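Long-range contacts in ABC transporter, substrate-binding protein (Clostridium perfringens, PDB 4EDP), which probably binds a solute outside the cell membrane and delivers it to an ABC transporter for uptake: residues 139-149 / 232-241; 159-170 / 207-216. One frame throughout, in Å; residues are numbered along the deposited sequence.

Interaction 1: residues 139-149 / 232-241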
loop_
_atom_site.group_PDB
_atom_site.type_symbol
_atom_site.label_atom_id
_atom_site.label_comp_id
_atom_site.label_asym_id
_atom_site.label_seq_id
_atom_site.Cartn_x
_atom_site.Cartn_y
_atom_site.Cartn_z
ATOM N N ASN A 139 -2.016 2.225 3.541
ATOM C CA ASN A 139 -2.204 3.391 2.692
ATOM C C ASN A 139 -3.545 3.201 1.970
ATOM O O ASN A 139 -4.061 2.068 1.886
ATOM C CB ASN A 139 -1.134 3.496 1.612
ATOM C CG ASN A 139 0.269 3.534 2.172
ATOM O OD1 ASN A 139 0.588 4.356 3.031
ATOM N ND2 ASN A 139 1.127 2.679 1.649
ATOM N N SER A 140 -4.090 4.282 1.427
ATOM C CA SER A 140 -5.369 4.193 0.669
ATOM C C SER A 140 -5.331 5.105 -0.536
ATOM O O SER A 140 -4.380 5.865 -0.727
ATOM C CB SER A 140 -6.590 4.543 1.522
ATOM O OG SER A 140 -6.632 5.916 1.928
ATOM N N ILE A 141 -6.378 5.015 -1.347
ATOM C CA ILE A 141 -6.535 5.860 -2.516
ATOM C C ILE A 141 -7.847 6.622 -2.424
ATOM O O ILE A 141 -8.665 6.373 -1.545
ATOM C CB ILE A 141 -6.499 5.060 -3.835
ATOM C CG1 ILE A 141 -7.516 3.913 -3.804
ATOM C CG2 ILE A 141 -5.057 4.524 -4.101
ATOM C CD1 ILE A 141 -7.600 3.147 -5.099
ATOM N N GLY A 142 -8.009 7.576 -3.323
ATOM C CA GLY A 142 -9.220 8.357 -3.419
ATOM C C GLY A 142 -9.233 8.943 -4.803
ATOM O O GLY A 142 -8.324 8.673 -5.622
ATOM N N ILE A 143 -10.282 9.706 -5.095
ATOM C CA ILE A 143 -10.354 10.415 -6.369
ATOM C C ILE A 143 -10.030 11.881 -6.039
ATOM O O ILE A 143 -10.804 12.587 -5.376
ATOM C CB ILE A 143 -11.735 10.355 -7.029
ATOM C CG1 ILE A 143 -12.202 8.899 -7.199
ATOM C CG2 ILE A 143 -11.672 11.081 -8.394
ATOM C CD1 ILE A 143 -13.640 8.765 -7.730
ATOM N N VAL A 144 -8.863 12.330 -6.464
ATOM C CA VAL A 144 -8.464 13.714 -6.261
ATOM C C VAL A 144 -9.132 14.473 -7.380
ATOM O O VAL A 144 -8.947 14.136 -8.560
ATOM C CB VAL A 144 -6.940 13.870 -6.301
ATOM C CG1 VAL A 144 -6.533 15.375 -6.101
ATOM C CG2 VAL A 144 -6.330 12.971 -5.244
ATOM N N VAL A 145 -9.920 15.485 -7.018
ATOM C CA VAL A 145 -10.717 16.232 -7.966
ATOM C C VAL A 145 -10.563 17.734 -7.867
ATOM O O VAL A 145 -10.465 18.279 -6.768
ATOM C CB VAL A 145 -12.248 15.932 -7.714
ATOM C CG1 VAL A 145 -13.146 16.762 -8.666
ATOM C CG2 VAL A 145 -12.555 14.443 -7.851
ATOM N N ASP A 146 -10.510 18.405 -9.018
ATOM C CA ASP A 146 -10.488 19.880 -9.071
ATOM C C ASP A 146 -11.968 20.253 -9.221
ATOM O O ASP A 146 -12.531 20.117 -10.299
ATOM C CB ASP A 146 -9.701 20.390 -10.279
ATOM C CG ASP A 146 -9.821 21.891 -10.464
ATOM O OD1 ASP A 146 -10.417 22.571 -9.597
ATOM O OD2 ASP A 146 -9.339 22.394 -11.506
ATOM N N PRO A 147 -12.603 20.708 -8.138
ATOM C CA PRO A 147 -14.034 20.975 -8.183
ATOM C C PRO A 147 -14.421 22.185 -9.029
ATOM O O PRO A 147 -15.575 22.291 -9.439
ATOM C CB PRO A 147 -14.390 21.180 -6.700
ATOM C CG PRO A 147 -13.143 21.709 -6.095
ATOM C CD PRO A 147 -12.015 21.053 -6.830
ATOM N N SER A 148 -13.455 23.041 -9.360
ATOM C CA SER A 148 -13.746 24.230 -10.154
ATOM C C SER A 148 -14.094 23.929 -11.608
ATOM O O SER A 148 -14.539 24.821 -12.326
ATOM C CB SER A 148 -12.588 25.229 -10.091
ATOM O OG SER A 148 -11.437 24.716 -10.723
ATOM N N ALA A 149 -13.883 22.691 -12.053
ATOM C CA ALA A 149 -14.247 22.300 -13.402
ATOM C C ALA A 149 -15.758 22.055 -13.438
ATOM O O ALA A 149 -16.351 21.920 -14.506
ATOM C CB ALA A 149 -13.485 21.053 -13.828
ATOM N N VAL A 232 -8.585 16.977 -14.508
ATOM C CA VAL A 232 -9.566 17.439 -13.529
ATOM C C VAL A 232 -9.664 16.428 -12.387
ATOM O O VAL A 232 -10.088 16.767 -11.281
ATOM C CB VAL A 232 -10.959 17.531 -14.184
ATOM C CG1 VAL A 232 -12.061 17.559 -13.156
ATOM C CG2 VAL A 232 -11.014 18.750 -15.117
ATOM N N ALA A 233 -9.307 15.171 -12.664
ATOM C CA ALA A 233 -9.387 14.107 -11.652
ATOM C C ALA A 233 -8.311 13.047 -11.791
ATOM O O ALA A 233 -7.821 12.780 -12.892
ATOM C CB ALA A 233 -10.768 13.413 -11.710
ATOM N N ALA A 234 -7.931 12.449 -10.669
ATOM C CA ALA A 234 -6.975 11.346 -10.685
ATOM C C ALA A 234 -7.253 10.347 -9.571
ATOM O O ALA A 234 -7.637 10.733 -8.458
ATOM C CB ALA A 234 -5.509 11.853 -10.561
ATOM N N VAL A 235 -7.103 9.065 -9.871
ATOM C CA VAL A 235 -7.186 8.044 -8.832
ATOM C C VAL A 235 -5.775 8.088 -8.248
ATOM O O VAL A 235 -4.805 7.851 -8.964
ATOM C CB VAL A 235 -7.511 6.653 -9.384
ATOM C CG1 VAL A 235 -7.353 5.595 -8.305
ATOM C CG2 VAL A 235 -8.898 6.634 -10.005
ATOM N N ALA A 236 -5.655 8.402 -6.968
ATOM C CA ALA A 236 -4.351 8.588 -6.367
ATOM C C ALA A 236 -4.324 8.301 -4.870
ATOM O O ALA A 236 -5.337 8.361 -4.188
ATOM C CB ALA A 236 -3.918 10.014 -6.598
ATOM N N SER A 237 -3.123 8.052 -4.371
ATOM C CA SER A 237 -2.918 7.744 -2.974
ATOM C C SER A 237 -3.092 8.943 -2.059
ATOM O O SER A 237 -3.049 10.102 -2.491
ATOM C CB SER A 237 -1.497 7.214 -2.792
ATOM O OG SER A 237 -0.536 8.255 -3.013
ATOM N N ASP A 238 -3.277 8.641 -0.780
ATOM C CA ASP A 238 -3.345 9.632 0.268
ATOM C C ASP A 238 -2.091 10.517 0.238
ATOM O O ASP A 238 -2.187 11.747 0.351
ATOM C CB ASP A 238 -3.522 8.948 1.634
ATOM C CG ASP A 238 -2.616 7.706 1.830
ATOM O OD1 ASP A 238 -1.652 7.471 1.067
ATOM O OD2 ASP A 238 -2.879 6.965 2.796
ATOM N N PHE A 239 -0.929 9.904 0.030
ATOM C CA PHE A 239 0.326 10.675 -0.050
ATOM C C PHE A 239 0.291 11.684 -1.220
ATOM O O PHE A 239 0.681 12.864 -1.077
ATOM C CB PHE A 239 1.548 9.751 -0.187
ATOM C CG PHE A 239 2.849 10.507 -0.325
ATOM C CD1 PHE A 239 3.519 10.973 0.795
ATOM C CD2 PHE A 239 3.381 10.789 -1.577
ATOM C CE1 PHE A 239 4.700 11.702 0.664
ATOM C CE2 PHE A 239 4.557 11.501 -1.709
ATOM C CZ PHE A 239 5.219 11.957 -0.589
ATOM N N ALA A 240 -0.192 11.217 -2.366
ATOM C CA ALA A 240 -0.309 12.009 -3.595
ATOM C C ALA A 240 -1.292 13.172 -3.415
ATOM O O ALA A 240 -1.043 14.284 -3.914
ATOM C CB ALA A 240 -0.720 11.119 -4.772
ATOM N N PHE A 241 -2.395 12.953 -2.696
ATOM C CA PHE A 241 -3.330 14.061 -2.444
ATOM C C PHE A 241 -2.587 15.190 -1.717
ATOM O O PHE A 241 -2.766 16.387 -2.001
ATOM C CB PHE A 241 -4.564 13.613 -1.662
ATOM C CG PHE A 241 -5.474 14.751 -1.299
ATOM C CD1 PHE A 241 -6.134 15.446 -2.274
ATOM C CD2 PHE A 241 -5.701 15.100 0.022
ATOM C CE1 PHE A 241 -6.971 16.506 -1.963
ATOM C CE2 PHE A 241 -6.537 16.160 0.339
ATOM C CZ PHE A 241 -7.165 16.862 -0.651
HETATM O O HOH W 1 -0.644 6.412 4.283
#
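Gly142 and Ala236 face each other as a hydrogen-bonded pair of antiparallel strands, and Val144 and Ala234 form the next such pair. Each pair exchanges two backbone bonds. Gly142 N gives to Ala236 O at 2.9 Å, and Val144 N gives to Ala234 O at 2.8 Å. Asp146 N to Val232 O (2.8 Å) continues the series at one end, and Asp238 N to Ser140 O (3.0 Å) at the other. The non-hydrogen-bonded pairs, Ile141 with Ser237, Ile143 with Val235 and Val145 with Ala233, alternate with these.

The apolar contacts fall on two faces. On the face of Val144, Ala234 and Ala236, Val144 carries most of the packing. Its CG1, anti to the backbone N (chi1 179°), meets the Phe241 ring at its edge, in the ring plane, 3.8 Å from CD1. Its CG2 branch reaches Ala236 CB. Phe226 of helix 219-227 also packs on Val144 and Ala234. The other face bears Ile143, Val145, Ala233 and Val235. Near it, Ile141 CD1 lies 4.0 Å from Val235 CG1, the two side chains crossing obliquely. Past the strand ends, Ala149 CB touches both methyls of Val232.

The polar contacts gather where strand 233-237 becomes a helix. Ser237 is the N-cap, and its OG accepts from Ala240 N. The carboxylate of Asp238 turns back to strand 135-145. Its OD2 takes a weak bond from Ser140 N (3.2 Å) and bonds to Thr319 OG1, which also holds Ser140 OG. A water bridges Asp238 OD2 and Asn139 OD1, while Asn139 ND2 bonds to Asn263 OD1.

This is an antiparallel strand pair running into a capped helix, within the mixed sheet of a periplasmic-binding-protein-like fold.

Interaction 2: residues 159-170 / 207-216; sequences LWKPELKNKIAI and ALKPNVVKTY
Asn211 ND2 bonds to two backbone carbonyls of 159-161. Leu159 O, at 2.8 Å, lies in the amide plane. Lys161 O, at 2.9 Å, is tilted from that plane, and ND2 stands above its carbonyl plane. Leu164 N reaches Lys161 O from the opposite face. A water joins Asn211 OD1 to Lys165 NZ. The amide group therefore has partners at both its nitrogen and its oxygen.

Leu208 packs beside it. Its CD1 sits over the face of the Trp160 five-membered ring, 3.8 Å from the centroid and 10° off the normal, a CH-pi contact. The same methyl touches Ile168 CD1. With CG anti to the backbone N (chi1 -175°), Leu208 carries CD1 over the ring; CB lies over the indole too. Trp160 NE1 bonds to Glu204 O, which helps hold the ring in place. Further on, Ile170 CD1 meets Val212 CG2 at 4.0 Å, and Ile170 CG1 meets Thr215 CG2.

The backbones position these side chains. The type II turn from Leu164 to Lys167 presents Asn166 N to a lone pair of Pro210 O. Ile168 N then bonds to Asn211 O (2.9 Å), and Val213 N to Ile168 O. After the corner at Val213, Tyr216 N bonds to Ile170 O (2.9 Å). The parallel pairing is uneven, since Ile170 N to Lys214 O is weak.

Strand 168-171 lies between strands 212-216 and 233-237, pairing parallel with both. Helix 332-350 packs on Ile170 and Thr215 through Trp346 and Met350. Leu222 of helix 219-227 touches Ala169 and Tyr216.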
loop_
_atom_site.group_PDB
_atom_site.type_symbol
_atom_site.label_atom_id
_atom_site.label_comp_id
_atom_site.label_asym_id
_atom_site.label_seq_id
_atom_site.Cartn_x
_atom_site.Cartn_y
_atom_site.Cartn_z
ATOM N N LEU A 159 -16.042 8.068 -12.885
ATOM C CA LEU A 159 -14.838 8.299 -13.704
ATOM C C LEU A 159 -15.090 7.977 -15.186
ATOM O O LEU A 159 -14.367 8.455 -16.053
ATOM C CB LEU A 159 -13.657 7.466 -13.178
ATOM C CG LEU A 159 -13.129 7.874 -11.789
ATOM C CD1 LEU A 159 -12.103 6.838 -11.293
ATOM C CD2 LEU A 159 -12.531 9.284 -11.798
ATOM N N TRP A 160 -16.120 7.179 -15.457
ATOM C CA TRP A 160 -16.519 6.812 -16.821
ATOM C C TRP A 160 -17.422 7.822 -17.525
ATOM O O TRP A 160 -17.729 7.648 -18.702
ATOM C CB TRP A 160 -17.216 5.446 -16.828
ATOM C CG TRP A 160 -16.302 4.244 -16.816
ATOM C CD1 TRP A 160 -16.019 3.449 -17.881
ATOM C CD2 TRP A 160 -15.552 3.704 -15.706
ATOM N NE1 TRP A 160 -15.137 2.463 -17.523
ATOM C CE2 TRP A 160 -14.833 2.593 -16.196
ATOM C CE3 TRP A 160 -15.411 4.052 -14.364
ATOM C CZ2 TRP A 160 -13.995 1.833 -15.395
ATOM C CZ3 TRP A 160 -14.584 3.291 -13.566
ATOM C CH2 TRP A 160 -13.884 2.195 -14.081
ATOM N N LYS A 161 -17.841 8.875 -16.837
ATOM C CA LYS A 161 -18.725 9.889 -17.432
ATOM C C LYS A 161 -18.139 10.510 -18.687
ATOM O O LYS A 161 -16.958 10.849 -18.728
ATOM C CB LYS A 161 -19.038 10.999 -16.431
ATOM C CG LYS A 161 -20.031 10.559 -15.366
ATOM C CD LYS A 161 -20.123 11.500 -14.186
ATOM C CE LYS A 161 -20.509 12.894 -14.546
ATOM N NZ LYS A 161 -20.919 13.599 -13.277
ATOM N N PRO A 162 -18.974 10.675 -19.707
ATOM C CA PRO A 162 -18.537 11.245 -20.984
ATOM C C PRO A 162 -18.019 12.667 -20.840
ATOM O O PRO A 162 -17.229 13.120 -21.667
ATOM C CB PRO A 162 -19.786 11.181 -21.846
ATOM C CG PRO A 162 -20.917 11.058 -20.896
ATOM C CD PRO A 162 -20.401 10.313 -19.723
ATOM N N GLU A 163 -18.445 13.380 -19.795
ATOM C CA GLU A 163 -17.926 14.730 -19.604
ATOM C C GLU A 163 -16.435 14.746 -19.255
ATOM O O GLU A 163 -15.779 15.812 -19.340
ATOM C CB GLU A 163 -18.682 15.477 -18.501
ATOM C CG GLU A 163 -20.113 15.812 -18.793
ATOM C CD GLU A 163 -21.114 14.667 -18.624
ATOM O OE1 GLU A 163 -20.765 13.528 -18.204
ATOM O OE2 GLU A 163 -22.302 14.950 -18.914
ATOM N N LEU A 164 -15.884 13.603 -18.856
ATOM C CA LEU A 164 -14.465 13.534 -18.491
ATOM C C LEU A 164 -13.497 13.153 -19.624
ATOM O O LEU A 164 -12.375 12.718 -19.344
ATOM C CB LEU A 164 -14.280 12.616 -17.292
ATOM C CG LEU A 164 -14.816 13.127 -15.954
ATOM C CD1 LEU A 164 -14.857 12.013 -14.919
ATOM C CD2 LEU A 164 -13.986 14.305 -15.447
ATOM N N LYS A 165 -13.914 13.306 -20.886
ATOM C CA LYS A 165 -13.010 13.021 -22.018
ATOM C C LYS A 165 -11.710 13.780 -21.817
ATOM O O LYS A 165 -11.734 14.982 -21.545
ATOM C CB LYS A 165 -13.536 13.519 -23.358
ATOM C CG LYS A 165 -14.874 13.076 -23.830
ATOM C CD LYS A 165 -14.949 11.614 -24.021
ATOM C CE LYS A 165 -16.263 11.235 -24.733
ATOM N NZ LYS A 165 -16.472 9.758 -24.763
ATOM N N ASN A 166 -10.582 13.086 -21.950
ATOM C CA ASN A 166 -9.271 13.701 -21.851
ATOM C C ASN A 166 -9.077 14.464 -20.529
ATOM O O ASN A 166 -8.428 15.503 -20.526
ATOM C CB ASN A 166 -9.084 14.713 -22.999
ATOM C CG ASN A 166 -9.503 14.175 -24.362
ATOM O OD1 ASN A 166 -10.275 14.830 -25.086
ATOM N ND2 ASN A 166 -9.001 13.004 -24.727
ATOM N N LYS A 167 -9.602 13.958 -19.415
ATOM C CA LYS A 167 -9.476 14.714 -18.137
ATOM C C LYS A 167 -9.045 13.926 -16.900
ATOM O O LYS A 167 -8.981 14.501 -15.817
ATOM C CB LYS A 167 -10.797 15.427 -17.845
ATOM C CG LYS A 167 -11.090 16.607 -18.719
ATOM C CD LYS A 167 -12.406 17.250 -18.328
ATOM C CE LYS A 167 -12.498 18.684 -18.835
ATOM N NZ LYS A 167 -12.267 18.804 -20.285
ATOM N N ILE A 168 -8.769 12.623 -17.014
ATOM C CA ILE A 168 -8.335 11.881 -15.822
ATOM C C ILE A 168 -6.995 11.173 -15.966
ATOM O O ILE A 168 -6.529 10.901 -17.070
ATOM C CB ILE A 168 -9.401 10.810 -15.340
ATOM C CG1 ILE A 168 -9.358 9.515 -16.139
ATOM C CG2 ILE A 168 -10.835 11.404 -15.317
ATOM C CD1 ILE A 168 -10.332 8.442 -15.593
ATOM N N ALA A 169 -6.370 10.911 -14.821
ATOM C CA ALA A 169 -5.138 10.128 -14.756
ATOM C C ALA A 169 -5.393 8.958 -13.800
ATOM O O ALA A 169 -6.063 9.128 -12.768
ATOM C CB ALA A 169 -3.941 10.969 -14.276
ATOM N N ILE A 170 -4.861 7.793 -14.147
ATOM C CA ILE A 170 -5.004 6.589 -13.340
ATOM C C ILE A 170 -3.612 5.955 -13.164
ATOM O O ILE A 170 -2.713 6.139 -13.993
ATOM C CB ILE A 170 -6.013 5.581 -13.951
ATOM C CG1 ILE A 170 -5.503 5.022 -15.282
ATOM C CG2 ILE A 170 -7.409 6.258 -14.134
ATOM C CD1 ILE A 170 -6.477 4.047 -16.008
ATOM N N ALA A 207 -13.476 0.767 -22.019
ATOM C CA ALA A 207 -14.511 1.787 -22.066
ATOM C C ALA A 207 -14.071 3.098 -21.415
ATOM O O ALA A 207 -14.595 4.161 -21.746
ATOM C CB ALA A 207 -15.808 1.284 -21.430
ATOM N N LEU A 208 -13.118 3.034 -20.493
ATOM C CA LEU A 208 -12.647 4.247 -19.812
ATOM C C LEU A 208 -11.619 5.038 -20.639
ATOM O O LEU A 208 -11.361 6.215 -20.356
ATOM C CB LEU A 208 -11.991 3.842 -18.493
ATOM C CG LEU A 208 -11.528 4.923 -17.535
ATOM C CD1 LEU A 208 -12.743 5.761 -17.061
ATOM C CD2 LEU A 208 -10.818 4.271 -16.345
ATOM N N LYS A 209 -11.056 4.396 -21.657
ATOM C CA LYS A 209 -9.993 4.995 -22.485
ATOM C C LYS A 209 -10.175 6.437 -22.933
ATOM O O LYS A 209 -9.225 7.198 -22.871
ATOM C CB LYS A 209 -9.659 4.145 -23.704
ATOM C CG LYS A 209 -9.021 2.781 -23.420
ATOM C CD LYS A 209 -8.887 1.940 -24.708
ATOM C CE LYS A 209 -8.007 2.595 -25.773
ATOM N NZ LYS A 209 -6.598 2.840 -25.310
ATOM N N PRO A 210 -11.365 6.817 -23.430
ATOM C CA PRO A 210 -11.504 8.215 -23.862
ATOM C C PRO A 210 -11.257 9.268 -22.800
ATOM O O PRO A 210 -10.924 10.416 -23.140
ATOM C CB PRO A 210 -12.953 8.299 -24.348
ATOM C CG PRO A 210 -13.295 6.916 -24.740
ATOM C CD PRO A 210 -12.551 6.020 -23.764
ATOM N N ASN A 211 -11.413 8.902 -21.525
ATOM C CA ASN A 211 -11.210 9.852 -20.440
ATOM C C ASN A 211 -9.777 9.898 -19.882
ATOM O O ASN A 211 -9.410 10.843 -19.162
ATOM C CB ASN A 211 -12.161 9.480 -19.299
ATOM C CG ASN A 211 -13.610 9.647 -19.679
ATOM O OD1 ASN A 211 -13.929 10.115 -20.783
ATOM N ND2 ASN A 211 -14.516 9.286 -18.755
ATOM N N VAL A 212 -8.979 8.884 -20.182
ATOM C CA VAL A 212 -7.625 8.784 -19.638
ATOM C C VAL A 212 -6.570 9.555 -20.434
ATOM O O VAL A 212 -6.297 9.262 -21.585
ATOM C CB VAL A 212 -7.193 7.317 -19.523
ATOM C CG1 VAL A 212 -5.790 7.234 -18.925
ATOM C CG2 VAL A 212 -8.179 6.564 -18.664
ATOM N N VAL A 213 -5.998 10.563 -19.800
ATOM C CA VAL A 213 -4.945 11.384 -20.387
ATOM C C VAL A 213 -3.659 10.596 -20.326
ATOM O O VAL A 213 -2.878 10.562 -21.290
ATOM C CB VAL A 213 -4.795 12.686 -19.602
ATOM C CG1 VAL A 213 -3.551 13.443 -20.040
ATOM C CG2 VAL A 213 -6.042 13.509 -19.778
ATOM N N LYS A 214 -3.407 9.983 -19.180
ATOM C CA LYS A 214 -2.261 9.104 -19.068
ATOM C C LYS A 214 -2.346 8.217 -17.848
ATOM O O LYS A 214 -3.107 8.486 -16.906
ATOM C CB LYS A 214 -0.946 9.868 -19.017
ATOM C CG LYS A 214 -0.722 10.633 -17.739
ATOM C CD LYS A 214 0.652 11.297 -17.742
ATOM C CE LYS A 214 1.786 10.279 -17.844
ATOM N NZ LYS A 214 3.106 10.958 -17.721
ATOM N N THR A 215 -1.570 7.134 -17.903
ATOM C CA THR A 215 -1.436 6.228 -16.787
ATOM C C THR A 215 -0.127 6.739 -16.199
ATOM O O THR A 215 0.786 7.132 -16.947
ATOM C CB THR A 215 -1.405 4.752 -17.236
ATOM O OG1 THR A 215 -0.267 4.534 -18.068
ATOM C CG2 THR A 215 -2.650 4.415 -18.031
ATOM N N TYR A 216 -0.032 6.833 -14.885
ATOM C CA TYR A 216 1.157 7.384 -14.278
ATOM C C TYR A 216 1.853 6.380 -13.392
ATOM O O TYR A 216 1.239 5.455 -12.862
ATOM C CB TYR A 216 0.821 8.653 -13.481
ATOM C CG TYR A 216 -0.012 8.394 -12.249
ATOM C CD1 TYR A 216 0.593 8.095 -11.036
ATOM C CD2 TYR A 216 -1.393 8.441 -12.289
ATOM C CE1 TYR A 216 -0.159 7.851 -9.902
ATOM C CE2 TYR A 216 -2.158 8.175 -11.151
ATOM C CZ TYR A 216 -1.533 7.894 -9.960
ATOM O OH TYR A 216 -2.261 7.636 -8.804
HETATM O O HOH W 2 -15.883 6.566 -20.736
HETATM O O HOH W 3 -15.951 8.864 -22.076
#

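Interactions 1 and 2 belong to one mixed sheet, with centres about 14 Å apart. Strand 233-237 is shared: it pairs antiparallel with 139-145 in interaction 1 and parallel with 168-171, which pairs in turn with 212-216 in interaction 2. Two probable hydrogen bonds join the contacts directly. Tyr216 OH lies 2.6 Å from Val235 O, and Val232 N lies 2.8 Å from Lys167 O. Leu159 CD1 packs against Val235 CG2 at 3.5 Å. Helix 219-227 packs against both contacts. Interaction 1 is the more buried. Both lie on the same side of the chain's centre.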